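Long-range contacts in ribonuclease (Nicotiana glutinosa, PDB 1IYB), which probably cleaves single-stranded RNA as a ribonuclease of the T2 family and binds guanosine monophosphate through a dedicated guanine site: residues A[21-32]-A[81-89]; A[11-19]-A[118-128]. One frame throughout, in Å; residues are numbered along the deposited sequence.

Contact 1 of 2, residues A[21-32]-A[81-89]. With 5GP (guanosine-5'-monophosphate), chain C.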
loop_
_atom_site.group_PDB
_atom_site.type_symbol
_atom_site.label_atom_id
_atom_site.label_comp_id
_atom_site.label_asym_id
_atom_site.label_seq_id
_atom_site.Cartn_x
_atom_site.Cartn_y
_atom_site.Cartn_z
ATOM N N TYR A 21 2.016 -21.073 -6.333
ATOM C CA TYR A 21 0.910 -20.276 -5.825
ATOM C C TYR A 21 -0.170 -21.229 -5.322
ATOM O O TYR A 21 -0.930 -20.902 -4.410
ATOM C CB TYR A 21 0.315 -19.402 -6.933
ATOM C CG TYR A 21 -0.756 -18.447 -6.446
ATOM C CD1 TYR A 21 -0.424 -17.177 -5.983
ATOM C CD2 TYR A 21 -2.101 -18.820 -6.435
ATOM C CE1 TYR A 21 -1.402 -16.297 -5.522
ATOM C CE2 TYR A 21 -3.090 -17.947 -5.974
ATOM C CZ TYR A 21 -2.730 -16.690 -5.522
ATOM O OH TYR A 21 -3.695 -15.811 -5.091
ATOM N N CYS A 22 -0.209 -22.420 -5.909
ATOM C CA CYS A 22 -1.228 -23.413 -5.587
ATOM C C CYS A 22 -0.915 -24.551 -4.621
ATOM O O CYS A 22 -1.776 -25.398 -4.384
ATOM C CB CYS A 22 -1.743 -24.026 -6.886
ATOM S SG CYS A 22 -2.843 -22.949 -7.855
ATOM N N ASP A 23 0.289 -24.589 -4.059
ATOM C CA ASP A 23 0.625 -25.677 -3.145
ATOM C C ASP A 23 0.897 -25.227 -1.712
ATOM O O ASP A 23 1.625 -25.896 -0.976
ATOM C CB ASP A 23 1.828 -26.454 -3.686
ATOM C CG ASP A 23 3.099 -25.634 -3.675
ATOM O OD1 ASP A 23 3.005 -24.408 -3.475
ATOM O OD2 ASP A 23 4.187 -26.215 -3.873
ATOM N N THR A 24 0.311 -24.103 -1.315
ATOM C CA THR A 24 0.500 -23.597 0.039
ATOM C C THR A 24 -0.690 -24.014 0.897
ATOM O O THR A 24 -1.557 -24.765 0.444
ATOM C CB THR A 24 0.603 -22.060 0.066
ATOM O OG1 THR A 24 -0.683 -21.488 -0.201
ATOM C CG2 THR A 24 1.598 -21.575 -0.980
ATOM N N LYS A 25 -0.731 -23.526 2.133
ATOM C CA LYS A 25 -1.827 -23.852 3.037
ATOM C C LYS A 25 -3.107 -23.133 2.623
ATOM O O LYS A 25 -4.204 -23.531 3.016
ATOM C CB LYS A 25 -1.460 -23.474 4.474
ATOM C CG LYS A 25 -0.291 -24.262 5.041
ATOM C CD LYS A 25 -0.041 -23.913 6.501
ATOM C CE LYS A 25 1.113 -24.724 7.072
ATOM N NZ LYS A 25 0.862 -26.191 6.976
ATOM N N GLN A 26 -2.962 -22.074 1.832
ATOM C CA GLN A 26 -4.110 -21.308 1.360
ATOM C C GLN A 26 -4.652 -21.937 0.080
ATOM O O GLN A 26 -3.939 -22.660 -0.616
ATOM C CB GLN A 26 -3.710 -19.859 1.079
ATOM C CG GLN A 26 -3.035 -19.158 2.241
ATOM C CD GLN A 26 -2.776 -17.692 1.955
ATOM O OE1 GLN A 26 -3.706 -16.889 1.875
ATOM N NE2 GLN A 26 -1.506 -17.336 1.791
ATOM N N SER A 27 -5.911 -21.656 -0.229
ATOM C CA SER A 27 -6.530 -22.212 -1.424
ATOM C C SER A 27 -6.244 -21.384 -2.666
ATOM O O SER A 27 -6.013 -20.178 -2.590
ATOM C CB SER A 27 -8.046 -22.311 -1.239
ATOM O OG SER A 27 -8.631 -21.023 -1.147
ATOM N N CYS A 28 -6.251 -22.058 -3.809
ATOM C CA CYS A 28 -6.057 -21.422 -5.104
ATOM C C CYS A 28 -7.164 -22.051 -5.951
ATOM O O CYS A 28 -7.606 -23.163 -5.661
ATOM C CB CYS A 28 -4.669 -21.747 -5.685
ATOM S SG CYS A 28 -4.610 -23.141 -6.862
ATOM N N CYS A 29 -7.623 -21.333 -6.969
ATOM C CA CYS A 29 -8.680 -21.822 -7.849
ATOM C C CYS A 29 -8.309 -21.570 -9.302
ATOM O O CYS A 29 -7.834 -20.487 -9.644
ATOM C CB CYS A 29 -9.999 -21.103 -7.547
ATOM S SG CYS A 29 -10.824 -21.645 -6.018
ATOM N N TYR A 30 -8.516 -22.565 -10.158
ATOM C CA TYR A 30 -8.213 -22.388 -11.572
ATOM C C TYR A 30 -9.274 -21.483 -12.189
ATOM O O TYR A 30 -10.394 -21.395 -11.682
ATOM C CB TYR A 30 -8.239 -23.725 -12.322
ATOM C CG TYR A 30 -7.255 -24.770 -11.842
ATOM C CD1 TYR A 30 -6.052 -24.411 -11.233
ATOM C CD2 TYR A 30 -7.510 -26.124 -12.046
ATOM C CE1 TYR A 30 -5.127 -25.383 -10.839
ATOM C CE2 TYR A 30 -6.598 -27.099 -11.659
ATOM C CZ TYR A 30 -5.412 -26.724 -11.057
ATOM O OH TYR A 30 -4.515 -27.697 -10.682
ATOM N N PRO A 31 -8.930 -20.783 -13.280
ATOM C CA PRO A 31 -9.900 -19.901 -13.939
ATOM C C PRO A 31 -11.090 -20.758 -14.370
ATOM O O PRO A 31 -10.984 -21.984 -14.425
ATOM C CB PRO A 31 -9.119 -19.357 -15.134
ATOM C CG PRO A 31 -7.705 -19.362 -14.640
ATOM C CD PRO A 31 -7.607 -20.679 -13.915
ATOM N N LYS A 32 -12.215 -20.123 -14.679
ATOM C CA LYS A 32 -13.403 -20.868 -15.085
ATOM C C LYS A 32 -13.156 -21.799 -16.265
ATOM O O LYS A 32 -13.779 -22.857 -16.370
ATOM C CB LYS A 32 -14.538 -19.909 -15.442
ATOM C CG LYS A 32 -15.018 -19.057 -14.285
ATOM C CD LYS A 32 -16.284 -18.313 -14.664
ATOM C CE LYS A 32 -16.783 -17.450 -13.524
ATOM N NZ LYS A 32 -18.069 -16.793 -13.885
ATOM N N PRO A 81 -3.315 -15.545 -16.332
ATOM C CA PRO A 81 -4.424 -16.152 -15.591
ATOM C C PRO A 81 -4.493 -15.777 -14.118
ATOM O O PRO A 81 -3.479 -15.440 -13.500
ATOM C CB PRO A 81 -4.184 -17.647 -15.777
ATOM C CG PRO A 81 -2.685 -17.729 -15.801
ATOM C CD PRO A 81 -2.307 -16.559 -16.696
ATOM N N THR A 82 -5.701 -15.835 -13.570
ATOM C CA THR A 82 -5.909 -15.566 -12.156
ATOM C C THR A 82 -6.046 -16.925 -11.472
ATOM O O THR A 82 -6.669 -17.844 -12.014
ATOM C CB THR A 82 -7.186 -14.737 -11.891
ATOM O OG1 THR A 82 -7.354 -14.578 -10.477
ATOM C CG2 THR A 82 -8.421 -15.430 -12.462
ATOM N N LEU A 83 -5.440 -17.055 -10.297
ATOM C CA LEU A 83 -5.493 -18.303 -9.548
ATOM C C LEU A 83 -6.169 -18.108 -8.193
ATOM O O LEU A 83 -6.071 -18.957 -7.313
ATOM C CB LEU A 83 -4.080 -18.861 -9.360
ATOM C CG LEU A 83 -3.387 -19.314 -10.647
ATOM C CD1 LEU A 83 -1.931 -19.655 -10.361
ATOM C CD2 LEU A 83 -4.117 -20.521 -11.221
ATOM N N ALA A 84 -6.862 -16.986 -8.036
ATOM C CA ALA A 84 -7.560 -16.690 -6.787
ATOM C C ALA A 84 -8.931 -17.373 -6.750
ATOM O O ALA A 84 -9.486 -17.736 -7.787
ATOM C CB ALA A 84 -7.723 -15.180 -6.629
ATOM N N CYS A 85 -9.474 -17.550 -5.549
ATOM C CA CYS A 85 -10.780 -18.184 -5.392
ATOM C C CYS A 85 -11.874 -17.157 -5.118
ATOM O O CYS A 85 -11.637 -16.157 -4.445
ATOM C CB CYS A 85 -10.756 -19.186 -4.239
ATOM S SG CYS A 85 -9.800 -20.706 -4.535
ATOM N N PRO A 86 -13.092 -17.398 -5.632
ATOM C CA PRO A 86 -13.477 -18.560 -6.441
ATOM C C PRO A 86 -13.007 -18.399 -7.886
ATOM O O PRO A 86 -12.568 -17.319 -8.276
ATOM C CB PRO A 86 -14.995 -18.564 -6.318
ATOM C CG PRO A 86 -15.311 -17.111 -6.297
ATOM C CD PRO A 86 -14.265 -16.548 -5.353
ATOM N N SER A 87 -13.101 -19.471 -8.671
ATOM C CA SER A 87 -12.678 -19.442 -10.070
ATOM C C SER A 87 -13.157 -18.177 -10.767
ATOM O O SER A 87 -14.351 -17.870 -10.760
ATOM C CB SER A 87 -13.214 -20.665 -10.815
ATOM O OG SER A 87 -12.689 -21.862 -10.266
ATOM N N GLY A 88 -12.228 -17.446 -11.377
ATOM C CA GLY A 88 -12.596 -16.210 -12.050
ATOM C C GLY A 88 -12.310 -16.161 -13.538
ATOM O O GLY A 88 -11.803 -17.122 -14.119
ATOM N N THR A 89 -12.646 -15.032 -14.156
ATOM C CA THR A 89 -12.418 -14.833 -15.584
ATOM C C THR A 89 -11.023 -14.250 -15.797
ATOM O O THR A 89 -10.393 -14.473 -16.837
ATOM C CB THR A 89 -13.427 -13.835 -16.186
ATOM O OG1 THR A 89 -13.245 -12.549 -15.577
ATOM C CG2 THR A 89 -14.858 -14.302 -15.950
HETATM P P 5GP C . 0.230 -6.767 -6.231
HETATM O O1P 5GP C . 0.599 -5.546 -5.508
HETATM O O2P 5GP C . 0.187 -6.555 -7.731
HETATM O O3P 5GP C . 1.202 -7.939 -5.857
HETATM O "O5'" 5GP C . -1.244 -7.340 -5.807
HETATM C "C5'" 5GP C . -1.731 -8.648 -6.283
HETATM C "C4'" 5GP C . -3.146 -9.026 -5.785
HETATM O "O4'" 5GP C . -3.877 -9.573 -6.972
HETATM C "C3'" 5GP C . -3.313 -10.132 -4.746
HETATM O "O3'" 5GP C . -3.189 -9.683 -3.405
HETATM C "C2'" 5GP C . -4.712 -10.702 -5.007
HETATM O "O2'" 5GP C . -5.739 -9.978 -4.295
HETATM C "C1'" 5GP C . -4.845 -10.576 -6.516
HETATM N N9 5GP C . -4.793 -11.807 -7.366
HETATM C C8 5GP C . -5.768 -12.369 -8.160
HETATM N N7 5GP C . -5.387 -13.406 -8.877
HETATM C C5 5GP C . -4.031 -13.532 -8.513
HETATM C C6 5GP C . -3.068 -14.492 -8.969
HETATM O O6 5GP C . -3.227 -15.405 -9.771
HETATM N N1 5GP C . -1.792 -14.283 -8.358
HETATM C C2 5GP C . -1.525 -13.271 -7.438
HETATM N N2 5GP C . -0.253 -13.259 -6.988
HETATM N N3 5GP C . -2.426 -12.368 -7.010
HETATM C C4 5GP C . -3.660 -12.561 -7.591
HETATM O O HOH W 1 -9.533 -18.146 -10.497
#
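Tyr21 lays the CD2-CE2 side of its ring against Leu83, with CD2 3.5 Å from Leu83 CB, and this pair forms part of the wall of the guanine site of a T2-family ribonuclease. Leu83 O lies near the ring plane at the edge, while the guanine of the bound nucleotide covers one face, Tyr21 CE1 being 3.5 Å from 5GP N1. With CG anti to the backbone N (chi1 -175°), the ring reaches both partners. On the 81-89 side, Leu83 N donates to 5GP O6 and Thr82 OG1 donates to N7, so two adjacent residues read the base. Gln16, His96, Lys100 and His101 also bond the nucleotide.

Behind the pocket, two loops without regular secondary structure are fastened together. Cys29 N donates to Leu83 O at 2.9 Å. The same Cys29 carries a disulfide to Cys85, two residues past Leu83 (chi3 94°), and Cys22 and Cys28 close a second one within 21-32. Leu83 CD1 faces Cys22 SG, and its CD2 meets the edge of the Tyr30 ring. Pro31 sets CG 3.2 Å from Thr82 O and lies beside Pro81, pointing the same way.

Polar bonds add to the fastening around and beyond the disulfide. A water accepts from Gly88 N and lies within bonding distance of Cys29 O and Ala84 O, with more acceptors around it than it has protons, and Lys32 N donates to Gly88 O. Ser87 OG gives its proton to Tyr30 O at 2.7 Å, nearly in line with the carbonyl bond (C=O...OG 164°).

Contact 2 of 2, residues A[11-19]-A[118-128]. With 5GP (guanosine-5'-monophosphate), chain C.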
loop_
_atom_site.group_PDB
_atom_site.type_symbol
_atom_site.label_atom_id
_atom_site.label_comp_id
_atom_site.label_asym_id
_atom_site.label_seq_id
_atom_site.Cartn_x
_atom_site.Cartn_y
_atom_site.Cartn_z
ATOM N N PHE A 11 10.608 -0.212 -13.943
ATOM C CA PHE A 11 9.541 -1.194 -13.740
ATOM C C PHE A 11 10.096 -2.555 -13.361
ATOM O O PHE A 11 11.185 -2.936 -13.784
ATOM C CB PHE A 11 8.730 -1.493 -15.012
ATOM C CG PHE A 11 8.036 -0.321 -15.634
ATOM C CD1 PHE A 11 8.686 0.469 -16.577
ATOM C CD2 PHE A 11 6.687 -0.085 -15.375
ATOM C CE1 PHE A 11 8.002 1.472 -17.263
ATOM C CE2 PHE A 11 5.993 0.916 -16.052
ATOM C CZ PHE A 11 6.651 1.695 -17.001
ATOM N N TYR A 12 9.320 -3.290 -12.576
ATOM C CA TYR A 12 9.639 -4.676 -12.256
ATOM C C TYR A 12 8.616 -5.429 -13.102
ATOM O O TYR A 12 7.415 -5.164 -12.988
ATOM C CB TYR A 12 9.350 -5.028 -10.792
ATOM C CG TYR A 12 10.447 -4.735 -9.792
ATOM C CD1 TYR A 12 10.144 -4.123 -8.579
ATOM C CD2 TYR A 12 11.774 -5.093 -10.035
ATOM C CE1 TYR A 12 11.124 -3.868 -7.631
ATOM C CE2 TYR A 12 12.773 -4.841 -9.084
ATOM C CZ TYR A 12 12.433 -4.225 -7.886
ATOM O OH TYR A 12 13.390 -3.948 -6.935
ATOM N N PHE A 13 9.065 -6.322 -13.980
ATOM C CA PHE A 13 8.122 -7.134 -14.745
ATOM C C PHE A 13 8.124 -8.431 -13.945
ATOM O O PHE A 13 9.131 -9.143 -13.902
ATOM C CB PHE A 13 8.601 -7.377 -16.179
ATOM C CG PHE A 13 7.736 -8.340 -16.945
ATOM C CD1 PHE A 13 6.364 -8.121 -17.073
ATOM C CD2 PHE A 13 8.286 -9.482 -17.515
ATOM C CE1 PHE A 13 5.553 -9.030 -17.760
ATOM C CE2 PHE A 13 7.480 -10.394 -18.202
ATOM C CZ PHE A 13 6.117 -10.169 -18.325
ATOM N N VAL A 14 6.995 -8.723 -13.303
ATOM C CA VAL A 14 6.880 -9.880 -12.421
ATOM C C VAL A 14 6.042 -11.036 -12.948
ATOM O O VAL A 14 4.909 -10.842 -13.384
ATOM C CB VAL A 14 6.286 -9.425 -11.066
ATOM C CG1 VAL A 14 6.329 -10.564 -10.056
ATOM C CG2 VAL A 14 7.050 -8.211 -10.552
ATOM N N GLN A 15 6.613 -12.237 -12.891
ATOM C CA GLN A 15 5.927 -13.451 -13.325
ATOM C C GLN A 15 5.852 -14.432 -12.157
ATOM O O GLN A 15 6.782 -14.521 -11.350
ATOM C CB GLN A 15 6.666 -14.103 -14.494
ATOM C CG GLN A 15 6.653 -13.275 -15.762
ATOM C CD GLN A 15 7.210 -14.041 -16.945
ATOM O OE1 GLN A 15 6.627 -15.039 -17.377
ATOM N NE2 GLN A 15 8.345 -13.591 -17.468
ATOM N N GLN A 16 4.741 -15.160 -12.069
ATOM C CA GLN A 16 4.529 -16.119 -10.991
ATOM C C GLN A 16 4.470 -17.551 -11.503
ATOM O O GLN A 16 4.017 -17.804 -12.624
ATOM C CB GLN A 16 3.214 -15.804 -10.255
ATOM C CG GLN A 16 1.970 -15.860 -11.153
ATOM C CD GLN A 16 0.659 -15.728 -10.381
ATOM O OE1 GLN A 16 0.651 -15.473 -9.176
ATOM N NE2 GLN A 16 -0.460 -15.899 -11.081
ATOM N N TRP A 17 4.936 -18.485 -10.678
ATOM C CA TRP A 17 4.894 -19.896 -11.030
ATOM C C TRP A 17 3.626 -20.473 -10.403
ATOM O O TRP A 17 3.495 -20.515 -9.183
ATOM C CB TRP A 17 6.120 -20.637 -10.488
ATOM C CG TRP A 17 6.048 -22.099 -10.786
ATOM C CD1 TRP A 17 5.993 -23.123 -9.879
ATOM C CD2 TRP A 17 5.942 -22.700 -12.080
ATOM N NE1 TRP A 17 5.851 -24.324 -10.534
ATOM C CE2 TRP A 17 5.818 -24.094 -11.884
ATOM C CE3 TRP A 17 5.937 -22.196 -13.389
ATOM C CZ2 TRP A 17 5.687 -24.991 -12.951
ATOM C CZ3 TRP A 17 5.806 -23.088 -14.452
ATOM C CH2 TRP A 17 5.683 -24.473 -14.223
ATOM N N PRO A 18 2.670 -20.916 -11.233
ATOM C CA PRO A 18 1.428 -21.472 -10.688
ATOM C C PRO A 18 1.603 -22.622 -9.697
ATOM O O PRO A 18 0.832 -22.748 -8.743
ATOM C CB PRO A 18 0.641 -21.870 -11.944
ATOM C CG PRO A 18 1.703 -22.076 -12.983
ATOM C CD PRO A 18 2.663 -20.950 -12.705
ATOM N N GLY A 19 2.617 -23.450 -9.913
ATOM C CA GLY A 19 2.845 -24.562 -9.004
ATOM C C GLY A 19 3.156 -24.128 -7.580
ATOM O O GLY A 19 2.914 -24.876 -6.631
ATOM N N ALA A 118 3.184 -5.647 -21.269
ATOM C CA ALA A 118 3.316 -6.806 -20.393
ATOM C C ALA A 118 3.284 -8.094 -21.215
ATOM O O ALA A 118 4.055 -9.021 -20.964
ATOM C CB ALA A 118 2.193 -6.812 -19.361
ATOM N N LEU A 119 2.381 -8.150 -22.190
ATOM C CA LEU A 119 2.259 -9.325 -23.044
ATOM C C LEU A 119 3.500 -9.519 -23.905
ATOM O O LEU A 119 3.954 -10.648 -24.102
ATOM C CB LEU A 119 1.023 -9.203 -23.938
ATOM C CG LEU A 119 -0.320 -9.372 -23.231
ATOM C CD1 LEU A 119 -1.451 -9.044 -24.194
ATOM C CD2 LEU A 119 -0.456 -10.801 -22.721
ATOM N N ASP A 120 4.047 -8.420 -24.417
ATOM C CA ASP A 120 5.239 -8.501 -25.254
ATOM C C ASP A 120 6.446 -8.950 -24.432
ATOM O O ASP A 120 7.263 -9.745 -24.904
ATOM C CB ASP A 120 5.498 -7.152 -25.939
ATOM C CG ASP A 120 4.510 -6.872 -27.073
ATOM O OD1 ASP A 120 4.526 -5.749 -27.625
ATOM O OD2 ASP A 120 3.718 -7.776 -27.423
ATOM N N LEU A 121 6.557 -8.450 -23.202
ATOM C CA LEU A 121 7.654 -8.840 -22.320
ATOM C C LEU A 121 7.536 -10.330 -21.984
ATOM O O LEU A 121 8.537 -11.041 -21.894
ATOM C CB LEU A 121 7.618 -8.011 -21.029
ATOM C CG LEU A 121 8.140 -6.575 -21.149
ATOM C CD1 LEU A 121 7.693 -5.759 -19.945
ATOM C CD2 LEU A 121 9.663 -6.600 -21.266
ATOM N N LYS A 122 6.302 -10.796 -21.815
ATOM C CA LYS A 122 6.038 -12.194 -21.490
ATOM C C LYS A 122 6.545 -13.106 -22.606
ATOM O O LYS A 122 7.185 -14.126 -22.347
ATOM C CB LYS A 122 4.531 -12.387 -21.274
ATOM C CG LYS A 122 4.071 -13.810 -20.964
ATOM C CD LYS A 122 4.658 -14.327 -19.668
ATOM C CE LYS A 122 3.870 -15.528 -19.146
ATOM N NZ LYS A 122 3.787 -16.644 -20.131
ATOM N N ASN A 123 6.259 -12.734 -23.846
ATOM C CA ASN A 123 6.696 -13.521 -24.994
ATOM C C ASN A 123 8.211 -13.431 -25.159
ATOM O O ASN A 123 8.850 -14.379 -25.607
ATOM C CB ASN A 123 5.997 -13.024 -26.259
ATOM C CG ASN A 123 6.419 -13.786 -27.501
ATOM O OD1 ASN A 123 6.170 -14.986 -27.625
ATOM N ND2 ASN A 123 7.061 -13.088 -28.431
ATOM N N GLN A 124 8.773 -12.283 -24.791
ATOM C CA GLN A 124 10.210 -12.030 -24.883
ATOM C C GLN A 124 10.999 -12.819 -23.839
ATOM O O GLN A 124 12.127 -13.249 -24.088
ATOM C CB GLN A 124 10.470 -10.534 -24.676
ATOM C CG GLN A 124 11.932 -10.101 -24.753
ATOM C CD GLN A 124 12.166 -8.718 -24.154
ATOM O OE1 GLN A 124 11.315 -7.831 -24.248
ATOM N NE2 GLN A 124 13.332 -8.529 -23.545
ATOM N N ILE A 125 10.390 -13.012 -22.675
ATOM C CA ILE A 125 11.039 -13.705 -21.570
ATOM C C ILE A 125 10.282 -14.960 -21.144
ATOM O O ILE A 125 9.512 -14.935 -20.180
ATOM C CB ILE A 125 11.164 -12.750 -20.367
ATOM C CG1 ILE A 125 11.817 -11.443 -20.827
ATOM C CG2 ILE A 125 11.979 -13.398 -19.258
ATOM C CD1 ILE A 125 11.792 -10.347 -19.798
ATOM N N ASN A 126 10.501 -16.054 -21.869
ATOM C CA ASN A 126 9.846 -17.325 -21.560
ATOM C C ASN A 126 10.705 -18.025 -20.516
ATOM O O ASN A 126 11.667 -18.723 -20.846
ATOM C CB ASN A 126 9.750 -18.193 -22.814
ATOM C CG ASN A 126 8.853 -19.402 -22.617
ATOM O OD1 ASN A 126 8.872 -20.038 -21.566
ATOM N ND2 ASN A 126 8.069 -19.730 -23.639
ATOM N N LEU A 127 10.350 -17.833 -19.252
ATOM C CA LEU A 127 11.104 -18.401 -18.146
ATOM C C LEU A 127 11.136 -19.920 -18.094
ATOM O O LEU A 127 12.171 -20.505 -17.788
ATOM C CB LEU A 127 10.568 -17.847 -16.830
ATOM C CG LEU A 127 10.746 -16.336 -16.688
ATOM C CD1 LEU A 127 9.957 -15.839 -15.488
ATOM C CD2 LEU A 127 12.226 -16.004 -16.546
ATOM N N LEU A 128 10.013 -20.566 -18.387
ATOM C CA LEU A 128 9.987 -22.021 -18.354
ATOM C C LEU A 128 10.983 -22.581 -19.362
ATOM O O LEU A 128 11.761 -23.477 -19.041
ATOM C CB LEU A 128 8.588 -22.553 -18.669
ATOM C CG LEU A 128 8.468 -24.082 -18.658
ATOM C CD1 LEU A 128 8.683 -24.603 -17.248
ATOM C CD2 LEU A 128 7.100 -24.498 -19.177
HETATM P P 5GP C . 0.230 -6.767 -6.231
HETATM O O1P 5GP C . 0.599 -5.546 -5.508
HETATM O O2P 5GP C . 0.187 -6.555 -7.731
HETATM O O3P 5GP C . 1.202 -7.939 -5.857
HETATM O "O5'" 5GP C . -1.244 -7.340 -5.807
HETATM C "C5'" 5GP C . -1.731 -8.648 -6.283
HETATM C "C4'" 5GP C . -3.146 -9.026 -5.785
HETATM O "O4'" 5GP C . -3.877 -9.573 -6.972
HETATM C "C3'" 5GP C . -3.313 -10.132 -4.746
HETATM O "O3'" 5GP C . -3.189 -9.683 -3.405
HETATM C "C2'" 5GP C . -4.712 -10.702 -5.007
HETATM O "O2'" 5GP C . -5.739 -9.978 -4.295
HETATM C "C1'" 5GP C . -4.845 -10.576 -6.516
HETATM N N9 5GP C . -4.793 -11.807 -7.366
HETATM C C8 5GP C . -5.768 -12.369 -8.160
HETATM N N7 5GP C . -5.387 -13.406 -8.877
HETATM C C5 5GP C . -4.031 -13.532 -8.513
HETATM C C6 5GP C . -3.068 -14.492 -8.969
HETATM O O6 5GP C . -3.227 -15.405 -9.771
HETATM N N1 5GP C . -1.792 -14.283 -8.358
HETATM C C2 5GP C . -1.525 -13.271 -7.438
HETATM N N2 5GP C . -0.253 -13.259 -6.988
HETATM N N3 5GP C . -2.426 -12.368 -7.010
HETATM C C4 5GP C . -3.660 -12.561 -7.591
HETATM O O HOH W 2 7.478 -16.965 -18.929
#
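Phe13 offers one ring face to Leu121, whose CB stands 3.7 Å from the ring centroid and 10° off the normal, a CH-pi contact centred on the ring. This is the main apolar contact between strand 11-16 and helix 118-124, whose axes approach to 9.8 Å at a signed crossing angle of -63°. The ring turns past its own carbonyl carbon to lie on the helix: CE1 comes 3.5 Å from Ala118 O, and CZ packs beside Lys122 CB. Ile125 CD1 touches the CD2 side obliquely. Further along, Trp17 CH2 meets Leu128 CD1, also obliquely, whereas the indole NE1 is bonded to Pro206 O.

Polar contacts centre on the buried amide of Gln15. Its NE2 donates to Ile125 O at 3.2 Å in a nearly straight bond (172° at the hydrogen); the donor lies in the carbonyl plane, and the acceptor in the plane of the amide. OE1 accepts from a water at 2.6 Å, and that water in turn accepts from Leu127 N, so the two ends of one amide hold successive parts of the turn that leads from helix 111-124 into helix 127-133. Bonds at both ends should fix the rotation of the amide.

Aliphatic groups enclose the same amide. Leu127 CD1 lies 3.4 Å from NE2, and the methylenes of Lys122 pass close to OE1, with CD at 3.1 Å.

On the strand, Gln16 has its CB directed away from these helices, and its amide pairs with guanine: OE1 accepts from N1 and N2, and NE2 donates to O6. A strand of the central antiparallel sheet that packs on helices through Phe13 and Gln15 and reaches the guanine through Gln16 fits the alpha+beta fold of T2 ribonucleases.

The centres of contacts 1 and 2 lie 18 Å apart, contact 2 about 5 Å and contact 1 about 16 Å from the centre of the chain. Along the chain the order is 11-19, 21-32, 81-89, 118-128, so the surface pair falls between the two halves of the buried pair. Strand 10-16, an inner strand of the four-stranded antiparallel sheet, runs into helix 18-21 and then the cysteine-rich loop, and thereby ties the two contacts together along the chain. They also touch through space, Leu83 CD1 lying 3.7 Å from Pro18 CB. Both reach the nucleotide, so the guanine site combines a core strand with disulfide-linked surface loops.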